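Local structure of putative lipoprotein (3QNK) at residues B[3-14]-B[85-94]; B[140-148]-B[507-515]. The protein is a putative outer-membrane lipoprotein of the SusD family that, as in its relatives, probably binds glycans at the cell surface for import through a partner transporter. One frame throughout, in Å; residues are numbered along the deposited sequence.

Contact 1 comes first along the chain and closes before contact 2 opens. Residues 3-14, the loop before helix 17-29, lie on residues 85-94 at the end of helix 76-93, so contact 1 places the N-terminal loop against the alpha-alpha superhelix. Contact 2 spans a far longer separation in sequence: the loop 140-148, leading into helix 149-166, meets 507-515, which follows helix 502-507 close to the C-terminus. The two centres are about 27 Å apart and the nearest atoms about 6 Å, without touching. Both lie far from the centre of the chain, where the two subunits of the assembly meet.

Contact 1 (B[3-14]-B[85-94]); sequences APLDEIADDSFW and RKCNRFFERI
The first carbons of Arg93 lie over one face of the Trp14 indole, while the guanidinium plane is turned steeply to it. Followed from its CB, Arg93 first makes a CH-pi contact: CB sits 3.3 Å from the centroid of the five-membered ring of Trp14, almost on the ring normal. CG then passes NE1 of Trp14, CD lies 3.5 Å from that same Trp14 NE1, and the chain, bent at chi2 and chi3, brings NH1 beside Trp14 CD1. A long arginine suits this place because its methylenes cover the ring while its charge stays at the surface. The indole rim packs on Phe90, with Trp14 CZ3 3.6 Å from Phe90 CD2. Phe13 covers the other indole face.

The indole N-H points in the ring plane to Asp6 OD2, giving a nearly straight bond (171°) of 2.9 Å from Trp14 NE1. The same carboxylate takes two weak bonds from Arg89 NE. Glu7 OE2, 3.0 Å from Arg89 NH2, extends the salt-bridge network to Arg85, its long, weaker member. Pro4 CG lies over one face of the Arg89 guanidinium, off toward its rim.

Tyr23 and Val24 of helix 17-29 touch Arg89 and Phe90 respectively. Within the alpha-alpha superhelix, the N-terminal loop meets helix 76-93 round Pro4-Glu7 and again at Trp14, bowing away between them.

Contact 2 (B[140-148]-B[507-515]); sequences DNWEIPRSS and RSSVLKQNL
Arg146 and Glu143 both leave the backbone with CG anti to the carbonyl carbon. Arg146 then runs extended through chi2 and bends at chi3 (65°), which carries its guanidinium to residues 512-514, whereas the bend of Glu143 comes at chi2 (-126°) and turns the carboxylate toward Ser509.

At the arginine end, Arg146 NH1 gives a 2.7 Å bond to the backbone O of Lys512, and Arg146 NH2 gives another of 2.7 Å to Asn514 OD1. Both acceptors lie near the guanidinium plane, at its edge; NH1 adds a weak bond to the same Asn514 OD1. The amide of Asn514 stands steeply across the guanidinium, their planes 74° apart. Arginine suits the site because one flat group can serve several acceptors, and its NE reaches Gly128 O as well. Asparagine suits its own, since OD1 accepts from Arg146 while ND2 donates to Tyr126 O and Thr498 O. Nearer the backbone, CG of Arg146 rests 3.5 Å from Leu511 CD1.

At the other end, Glu143 OE1 takes two bonds: Ser509 OG approaches its syn lone pair at 3.1 Å, and Ser509 N comes from above the carboxylate plane at 3.2 Å. Between these polar ends Val510 CG2 lies 3.5 Å from Pro145 N and also meets the proline ring.

The contact joins the loop before helix 149-166 to the chain after helix 502-507, linking the two sequence-family regions; Tyr250 of the second subunit packs on Glu143 and Ser508. Arginine and glutamate are held across it by neutral groups, so directional hydrogen bonds round a small apolar centre make the join.

Contact 1 (B[3-14]-B[85-94])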
loop_
_atom_site.group_PDB
_atom_site.type_symbol
_atom_site.label_atom_id
_atom_site.label_comp_id
_atom_site.label_asym_id
_atom_site.label_seq_id
_atom_site.Cartn_x
_atom_site.Cartn_y
_atom_site.Cartn_z
ATOM N N ALA B 3 5.977 -9.730 -2.484
ATOM C CA ALA B 3 6.214 -11.144 -2.706
ATOM C C ALA B 3 7.012 -11.782 -1.552
ATOM O O ALA B 3 7.862 -11.107 -0.954
ATOM C CB ALA B 3 6.966 -11.328 -4.017
ATOM N N PRO B 4 6.797 -13.092 -1.258
ATOM C CA PRO B 4 7.634 -13.770 -0.255
ATOM C C PRO B 4 9.103 -13.786 -0.690
ATOM O O PRO B 4 9.386 -13.820 -1.886
ATOM C CB PRO B 4 7.047 -15.188 -0.209
ATOM C CG PRO B 4 5.683 -15.067 -0.794
ATOM C CD PRO B 4 5.841 -14.043 -1.859
ATOM N N LEU B 5 10.029 -13.738 0.284
ATOM C CA LEU B 5 11.480 -13.659 0.053
ATOM C C LEU B 5 12.018 -14.706 -0.927
ATOM O O LEU B 5 12.879 -14.363 -1.736
ATOM C CB LEU B 5 12.247 -13.761 1.384
ATOM C CG LEU B 5 13.705 -13.304 1.350
ATOM C CD1 LEU B 5 13.809 -11.798 1.493
ATOM C CD2 LEU B 5 14.513 -14.000 2.404
ATOM N N ASP B 6 11.509 -15.955 -0.884
ATOM C CA ASP B 6 11.978 -17.051 -1.748
ATOM C C ASP B 6 11.796 -16.773 -3.268
ATOM O O ASP B 6 12.510 -17.381 -4.072
ATOM C CB ASP B 6 11.343 -18.405 -1.350
ATOM C CG ASP B 6 9.858 -18.584 -1.593
ATOM O OD1 ASP B 6 9.117 -17.580 -1.514
ATOM O OD2 ASP B 6 9.423 -19.749 -1.800
ATOM N N GLU B 7 10.912 -15.819 -3.655
ATOM C CA GLU B 7 10.652 -15.459 -5.057
ATOM C C GLU B 7 11.852 -14.724 -5.721
ATOM O O GLU B 7 11.993 -14.763 -6.951
ATOM C CB GLU B 7 9.366 -14.629 -5.177
ATOM C CG GLU B 7 8.123 -15.365 -4.687
ATOM C CD GLU B 7 6.906 -15.307 -5.590
ATOM O OE1 GLU B 7 7.054 -15.503 -6.818
ATOM O OE2 GLU B 7 5.787 -15.133 -5.055
ATOM N N ILE B 8 12.732 -14.114 -4.903
ATOM C CA ILE B 8 13.937 -13.387 -5.325
ATOM C C ILE B 8 15.095 -14.371 -5.628
ATOM O O ILE B 8 15.949 -14.079 -6.478
ATOM C CB ILE B 8 14.313 -12.370 -4.194
ATOM C CG1 ILE B 8 13.195 -11.324 -3.933
ATOM C CG2 ILE B 8 15.661 -11.693 -4.394
ATOM C CD1 ILE B 8 12.682 -10.516 -5.160
ATOM N N ALA B 9 15.107 -15.534 -4.942
ATOM C CA ALA B 9 16.166 -16.545 -5.031
ATOM C C ALA B 9 15.882 -17.721 -5.979
ATOM O O ALA B 9 14.758 -17.910 -6.465
ATOM C CB ALA B 9 16.469 -17.089 -3.644
ATOM N N ASP B 10 16.970 -18.513 -6.203
ATOM C CA ASP B 10 17.105 -19.731 -7.007
ATOM C C ASP B 10 16.253 -20.895 -6.444
ATOM O O ASP B 10 15.892 -20.900 -5.261
ATOM C CB ASP B 10 18.593 -20.143 -7.058
ATOM N N ASP B 11 15.960 -21.900 -7.297
ATOM C CA ASP B 11 15.191 -23.103 -6.933
ATOM C C ASP B 11 16.058 -24.051 -6.065
ATOM O O ASP B 11 16.399 -25.162 -6.499
ATOM C CB ASP B 11 14.677 -23.827 -8.203
ATOM N N SER B 12 16.438 -23.568 -4.853
ATOM C CA SER B 12 17.265 -24.224 -3.823
ATOM C C SER B 12 17.312 -23.356 -2.554
ATOM O O SER B 12 18.247 -23.478 -1.764
ATOM C CB SER B 12 18.684 -24.484 -4.338
ATOM N N PHE B 13 16.286 -22.512 -2.338
ATOM C CA PHE B 13 16.202 -21.569 -1.217
ATOM C C PHE B 13 15.877 -22.238 0.110
ATOM O O PHE B 13 16.471 -21.878 1.133
ATOM C CB PHE B 13 15.134 -20.507 -1.519
ATOM C CG PHE B 13 14.753 -19.576 -0.388
ATOM C CD1 PHE B 13 13.885 -19.989 0.616
ATOM C CD2 PHE B 13 15.191 -18.258 -0.374
ATOM C CE1 PHE B 13 13.525 -19.121 1.645
ATOM C CE2 PHE B 13 14.800 -17.384 0.643
ATOM C CZ PHE B 13 13.977 -17.824 1.643
ATOM N N TRP B 14 14.873 -23.141 0.117
ATOM C CA TRP B 14 14.375 -23.759 1.351
ATOM C C TRP B 14 15.341 -24.789 1.924
ATOM O O TRP B 14 15.152 -25.247 3.052
ATOM C CB TRP B 14 12.962 -24.330 1.165
ATOM C CG TRP B 14 11.959 -23.225 0.997
ATOM C CD1 TRP B 14 11.506 -22.700 -0.176
ATOM C CD2 TRP B 14 11.449 -22.383 2.036
ATOM N NE1 TRP B 14 10.706 -21.611 0.066
ATOM C CE2 TRP B 14 10.639 -21.399 1.416
ATOM C CE3 TRP B 14 11.557 -22.392 3.444
ATOM C CZ2 TRP B 14 9.912 -20.460 2.151
ATOM C CZ3 TRP B 14 10.855 -21.445 4.166
ATOM C CH2 TRP B 14 10.041 -20.495 3.520
ATOM N N ARG B 85 -0.092 -14.212 3.690
ATOM C CA ARG B 85 0.346 -14.985 2.518
ATOM C C ARG B 85 1.805 -15.458 2.697
ATOM O O ARG B 85 2.092 -16.632 2.446
ATOM C CB ARG B 85 0.176 -14.181 1.228
ATOM C CG ARG B 85 0.469 -14.985 -0.045
ATOM C CD ARG B 85 0.332 -14.153 -1.309
ATOM N NE ARG B 85 0.408 -14.992 -2.501
ATOM C CZ ARG B 85 1.492 -15.125 -3.257
ATOM N NH1 ARG B 85 2.600 -14.466 -2.955
ATOM N NH2 ARG B 85 1.479 -15.924 -4.317
ATOM N N LYS B 86 2.693 -14.563 3.195
ATOM C CA LYS B 86 4.103 -14.848 3.441
ATOM C C LYS B 86 4.274 -15.932 4.511
ATOM O O LYS B 86 5.166 -16.763 4.373
ATOM C CB LYS B 86 4.846 -13.575 3.831
ATOM C CG LYS B 86 4.998 -12.552 2.700
ATOM C CD LYS B 86 5.881 -11.394 3.144
ATOM C CE LYS B 86 6.179 -10.430 2.025
ATOM N NZ LYS B 86 7.338 -9.565 2.361
ATOM N N CYS B 87 3.395 -15.970 5.539
ATOM C CA CYS B 87 3.418 -17.009 6.591
ATOM C C CYS B 87 3.038 -18.353 6.013
ATOM O O CYS B 87 3.749 -19.339 6.245
ATOM C CB CYS B 87 2.495 -16.661 7.751
ATOM S SG CYS B 87 2.951 -15.159 8.650
ATOM N N ASN B 88 1.899 -18.396 5.270
ATOM C CA ASN B 88 1.338 -19.600 4.646
ATOM C C ASN B 88 2.318 -20.235 3.682
ATOM O O ASN B 88 2.349 -21.463 3.578
ATOM C CB ASN B 88 0.026 -19.280 3.943
ATOM C CG ASN B 88 -1.089 -18.885 4.873
ATOM O OD1 ASN B 88 -1.113 -19.250 6.055
ATOM N ND2 ASN B 88 -2.055 -18.142 4.344
ATOM N N ARG B 89 3.137 -19.411 3.007
ATOM C CA ARG B 89 4.164 -19.923 2.113
ATOM C C ARG B 89 5.211 -20.657 2.903
ATOM O O ARG B 89 5.617 -21.742 2.506
ATOM C CB ARG B 89 4.808 -18.796 1.314
ATOM C CG ARG B 89 6.026 -19.255 0.517
ATOM C CD ARG B 89 5.668 -19.890 -0.805
ATOM N NE ARG B 89 6.173 -19.067 -1.895
ATOM C CZ ARG B 89 5.426 -18.559 -2.869
ATOM N NH1 ARG B 89 4.114 -18.785 -2.898
ATOM N NH2 ARG B 89 5.977 -17.810 -3.812
ATOM N N PHE B 90 5.657 -20.067 4.029
ATOM C CA PHE B 90 6.636 -20.697 4.906
ATOM C C PHE B 90 6.139 -22.098 5.254
ATOM O O PHE B 90 6.833 -23.092 4.971
ATOM C CB PHE B 90 6.863 -19.856 6.179
ATOM C CG PHE B 90 7.858 -20.472 7.149
ATOM C CD1 PHE B 90 7.446 -21.398 8.104
ATOM C CD2 PHE B 90 9.206 -20.133 7.097
ATOM C CE1 PHE B 90 8.369 -21.987 8.966
ATOM C CE2 PHE B 90 10.119 -20.708 7.977
ATOM C CZ PHE B 90 9.689 -21.608 8.919
ATOM N N PHE B 91 4.886 -22.167 5.787
ATOM C CA PHE B 91 4.248 -23.414 6.199
ATOM C C PHE B 91 4.168 -24.451 5.050
ATOM O O PHE B 91 4.364 -25.640 5.303
ATOM C CB PHE B 91 2.864 -23.144 6.783
ATOM C CG PHE B 91 2.882 -22.410 8.100
ATOM C CD1 PHE B 91 3.626 -22.891 9.173
ATOM C CD2 PHE B 91 2.108 -21.267 8.288
ATOM C CE1 PHE B 91 3.632 -22.212 10.395
ATOM C CE2 PHE B 91 2.103 -20.599 9.510
ATOM C CZ PHE B 91 2.860 -21.074 10.555
ATOM N N GLU B 92 3.961 -23.996 3.810
ATOM C CA GLU B 92 3.921 -24.860 2.632
ATOM C C GLU B 92 5.287 -25.434 2.271
ATOM O O GLU B 92 5.374 -26.600 1.884
ATOM C CB GLU B 92 3.388 -24.099 1.396
ATOM C CG GLU B 92 1.887 -23.849 1.384
ATOM C CD GLU B 92 1.320 -23.087 0.196
ATOM O OE1 GLU B 92 2.104 -22.496 -0.585
ATOM O OE2 GLU B 92 0.075 -23.077 0.057
ATOM N N ARG B 93 6.346 -24.619 2.357
ATOM C CA ARG B 93 7.671 -25.011 1.874
ATOM C C ARG B 93 8.648 -25.511 2.954
ATOM O O ARG B 93 9.671 -26.098 2.582
ATOM C CB ARG B 93 8.311 -23.834 1.110
ATOM C CG ARG B 93 7.461 -23.260 -0.043
ATOM C CD ARG B 93 8.124 -23.424 -1.391
ATOM N NE ARG B 93 8.367 -24.835 -1.682
ATOM C CZ ARG B 93 9.345 -25.302 -2.449
ATOM N NH1 ARG B 93 10.202 -24.466 -3.029
ATOM N NH2 ARG B 93 9.481 -26.608 -2.640
ATOM N N ILE B 94 8.342 -25.315 4.264
ATOM C CA ILE B 94 9.243 -25.713 5.354
ATOM C C ILE B 94 9.371 -27.255 5.484
ATOM O O ILE B 94 10.437 -27.724 5.876
ATOM C CB ILE B 94 8.909 -25.028 6.717
ATOM C CG1 ILE B 94 10.092 -25.041 7.700
ATOM C CG2 ILE B 94 7.631 -25.553 7.370
ATOM C CD1 ILE B 94 11.396 -24.308 7.260
#

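Contact 2 (B[140-148]-B[507-515])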
loop_
_atom_site.group_PDB
_atom_site.type_symbol
_atom_site.label_atom_id
_atom_site.label_comp_id
_atom_site.label_asym_id
_atom_site.label_seq_id
_atom_site.Cartn_x
_atom_site.Cartn_y
_atom_site.Cartn_z
ATOM N N ASP B 140 -7.465 -22.704 -7.016
ATOM C CA ASP B 140 -8.406 -22.429 -5.935
ATOM C C ASP B 140 -9.590 -21.550 -6.353
ATOM O O ASP B 140 -9.524 -20.791 -7.326
ATOM C CB ASP B 140 -7.660 -21.748 -4.766
ATOM C CG ASP B 140 -6.521 -22.563 -4.193
ATOM O OD1 ASP B 140 -6.727 -23.757 -3.921
ATOM O OD2 ASP B 140 -5.449 -21.993 -3.953
ATOM N N ASN B 141 -10.676 -21.664 -5.588
ATOM C CA ASN B 141 -11.844 -20.817 -5.751
ATOM C C ASN B 141 -11.624 -19.626 -4.849
ATOM O O ASN B 141 -11.379 -19.800 -3.651
ATOM C CB ASN B 141 -13.114 -21.570 -5.415
ATOM C CG ASN B 141 -14.294 -20.685 -5.162
ATOM O OD1 ASN B 141 -14.553 -19.718 -5.894
ATOM N ND2 ASN B 141 -15.005 -20.989 -4.082
ATOM N N TRP B 142 -11.670 -18.429 -5.405
ATOM C CA TRP B 142 -11.368 -17.252 -4.606
ATOM C C TRP B 142 -12.587 -16.609 -3.982
ATOM O O TRP B 142 -12.420 -15.718 -3.150
ATOM C CB TRP B 142 -10.603 -16.250 -5.441
ATOM C CG TRP B 142 -9.210 -16.714 -5.761
ATOM C CD1 TRP B 142 -8.850 -17.719 -6.620
ATOM C CD2 TRP B 142 -7.987 -16.156 -5.255
ATOM N NE1 TRP B 142 -7.480 -17.841 -6.655
ATOM C CE2 TRP B 142 -6.923 -16.876 -5.849
ATOM C CE3 TRP B 142 -7.688 -15.081 -4.387
ATOM C CZ2 TRP B 142 -5.582 -16.553 -5.610
ATOM C CZ3 TRP B 142 -6.364 -14.826 -4.066
ATOM C CH2 TRP B 142 -5.326 -15.551 -4.671
ATOM N N GLU B 143 -13.800 -17.073 -4.319
ATOM C CA GLU B 143 -14.981 -16.539 -3.668
ATOM C C GLU B 143 -15.124 -17.305 -2.348
ATOM O O GLU B 143 -15.743 -18.368 -2.265
ATOM C CB GLU B 143 -16.227 -16.568 -4.566
ATOM C CG GLU B 143 -16.157 -15.580 -5.729
ATOM C CD GLU B 143 -17.296 -14.590 -5.909
ATOM O OE1 GLU B 143 -18.439 -14.908 -5.502
ATOM O OE2 GLU B 143 -17.059 -13.519 -6.520
ATOM N N ILE B 144 -14.417 -16.801 -1.347
ATOM C CA ILE B 144 -14.374 -17.363 -0.016
ATOM C C ILE B 144 -15.065 -16.394 0.941
ATOM O O ILE B 144 -14.663 -15.230 1.021
ATOM C CB ILE B 144 -12.926 -17.681 0.443
ATOM C CG1 ILE B 144 -12.186 -18.543 -0.574
ATOM C CG2 ILE B 144 -12.921 -18.335 1.823
ATOM C CD1 ILE B 144 -10.737 -18.314 -0.614
ATOM N N PRO B 145 -16.116 -16.857 1.672
ATOM C CA PRO B 145 -16.784 -15.960 2.617
ATOM C C PRO B 145 -15.964 -15.754 3.874
ATOM O O PRO B 145 -15.050 -16.517 4.173
ATOM C CB PRO B 145 -18.077 -16.715 2.939
ATOM C CG PRO B 145 -17.750 -18.133 2.764
ATOM C CD PRO B 145 -16.734 -18.205 1.677
ATOM N N ARG B 146 -16.329 -14.742 4.634
ATOM C CA ARG B 146 -15.733 -14.490 5.935
ATOM C C ARG B 146 -16.168 -15.593 6.895
ATOM O O ARG B 146 -17.293 -16.063 6.823
ATOM C CB ARG B 146 -16.190 -13.131 6.467
ATOM C CG ARG B 146 -15.714 -11.942 5.668
ATOM C CD ARG B 146 -16.485 -10.704 6.033
ATOM N NE ARG B 146 -16.237 -10.301 7.417
ATOM C CZ ARG B 146 -16.980 -9.431 8.090
ATOM N NH1 ARG B 146 -18.013 -8.846 7.510
ATOM N NH2 ARG B 146 -16.686 -9.133 9.348
ATOM N N SER B 147 -15.278 -16.044 7.760
ATOM C CA SER B 147 -15.636 -17.012 8.784
ATOM C C SER B 147 -16.241 -16.225 9.944
ATOM O O SER B 147 -16.201 -14.971 9.947
ATOM C CB SER B 147 -14.412 -17.804 9.227
ATOM O OG SER B 147 -13.806 -18.442 8.113
ATOM N N SER B 148 -16.854 -16.934 10.909
ATOM C CA SER B 148 -17.416 -16.266 12.078
ATOM C C SER B 148 -16.272 -15.743 12.940
ATOM O O SER B 148 -15.158 -16.281 12.885
ATOM C CB SER B 148 -18.294 -17.232 12.865
ATOM O OG SER B 148 -17.576 -18.365 13.333
ATOM N N ARG B 507 -16.391 -7.001 -5.121
ATOM C CA ARG B 507 -15.523 -7.981 -5.791
ATOM C C ARG B 507 -16.049 -9.422 -5.654
ATOM O O ARG B 507 -15.876 -10.224 -6.573
ATOM C CB ARG B 507 -14.129 -7.899 -5.131
ATOM C CG ARG B 507 -12.976 -8.352 -5.960
ATOM C CD ARG B 507 -11.729 -7.570 -5.608
ATOM N NE ARG B 507 -10.982 -8.159 -4.492
ATOM C CZ ARG B 507 -9.667 -8.026 -4.324
ATOM N NH1 ARG B 507 -8.939 -7.353 -5.209
ATOM N NH2 ARG B 507 -9.064 -8.590 -3.283
ATOM N N SER B 508 -16.663 -9.735 -4.494
ATOM C CA SER B 508 -17.138 -11.062 -4.124
ATOM C C SER B 508 -18.616 -11.089 -3.736
ATOM O O SER B 508 -19.073 -10.273 -2.927
ATOM C CB SER B 508 -16.300 -11.576 -2.960
ATOM O OG SER B 508 -16.346 -12.984 -2.806
ATOM N N SER B 509 -19.357 -12.077 -4.276
ATOM C CA SER B 509 -20.779 -12.235 -3.940
ATOM C C SER B 509 -20.945 -12.713 -2.510
ATOM O O SER B 509 -21.854 -12.250 -1.810
ATOM C CB SER B 509 -21.461 -13.233 -4.868
ATOM O OG SER B 509 -20.905 -13.232 -6.174
ATOM N N VAL B 510 -20.025 -13.602 -2.066
ATOM C CA VAL B 510 -20.043 -14.263 -0.766
ATOM C C VAL B 510 -19.510 -13.375 0.371
ATOM O O VAL B 510 -19.810 -13.636 1.542
ATOM C CB VAL B 510 -19.306 -15.619 -0.824
ATOM C CG1 VAL B 510 -19.901 -16.503 -1.901
ATOM C CG2 VAL B 510 -17.815 -15.442 -1.058
ATOM N N LEU B 511 -18.740 -12.341 0.035
ATOM C CA LEU B 511 -18.181 -11.438 1.034
ATOM C C LEU B 511 -19.249 -10.439 1.486
ATOM O O LEU B 511 -19.790 -9.671 0.678
ATOM C CB LEU B 511 -16.934 -10.734 0.486
ATOM C CG LEU B 511 -15.935 -10.255 1.518
ATOM C CD1 LEU B 511 -15.326 -11.398 2.257
ATOM C CD2 LEU B 511 -14.860 -9.428 0.871
ATOM N N LYS B 512 -19.593 -10.519 2.787
ATOM C CA LYS B 512 -20.620 -9.723 3.449
ATOM C C LYS B 512 -20.010 -8.625 4.330
ATOM O O LYS B 512 -18.990 -8.822 4.987
ATOM C CB LYS B 512 -21.544 -10.609 4.281
ATOM C CG LYS B 512 -22.421 -11.520 3.422
ATOM C CD LYS B 512 -23.516 -12.250 4.238
ATOM C CE LYS B 512 -23.063 -13.066 5.440
ATOM N NZ LYS B 512 -24.076 -14.095 5.819
ATOM N N GLN B 513 -20.629 -7.451 4.291
ATOM C CA GLN B 513 -20.243 -6.268 5.037
ATOM C C GLN B 513 -20.656 -6.412 6.488
ATOM O O GLN B 513 -21.558 -7.186 6.796
ATOM C CB GLN B 513 -20.927 -5.027 4.403
ATOM C CG GLN B 513 -20.566 -3.670 4.991
ATOM C CD GLN B 513 -19.073 -3.429 5.048
ATOM O OE1 GLN B 513 -18.405 -3.748 6.031
ATOM N NE2 GLN B 513 -18.517 -2.883 3.979
ATOM N N ASN B 514 -20.005 -5.660 7.372
ATOM C CA ASN B 514 -20.337 -5.612 8.778
ATOM C C ASN B 514 -21.615 -4.801 8.935
ATOM O O ASN B 514 -21.905 -3.941 8.099
ATOM C CB ASN B 514 -19.186 -5.009 9.573
ATOM C CG ASN B 514 -18.138 -6.012 9.935
ATOM O OD1 ASN B 514 -18.423 -7.197 10.129
ATOM N ND2 ASN B 514 -16.907 -5.544 10.111
ATOM N N LEU B 515 -22.395 -5.093 9.981
ATOM C CA LEU B 515 -23.640 -4.413 10.282
ATOM C C LEU B 515 -23.488 -2.868 10.366
ATOM O O LEU B 515 -22.547 -2.355 10.957
ATOM C CB LEU B 515 -24.147 -4.965 11.602
ATOM C CG LEU B 515 -25.577 -4.662 11.954
ATOM C CD1 LEU B 515 -26.508 -5.792 11.503
ATOM C CD2 LEU B 515 -25.679 -4.445 13.440
#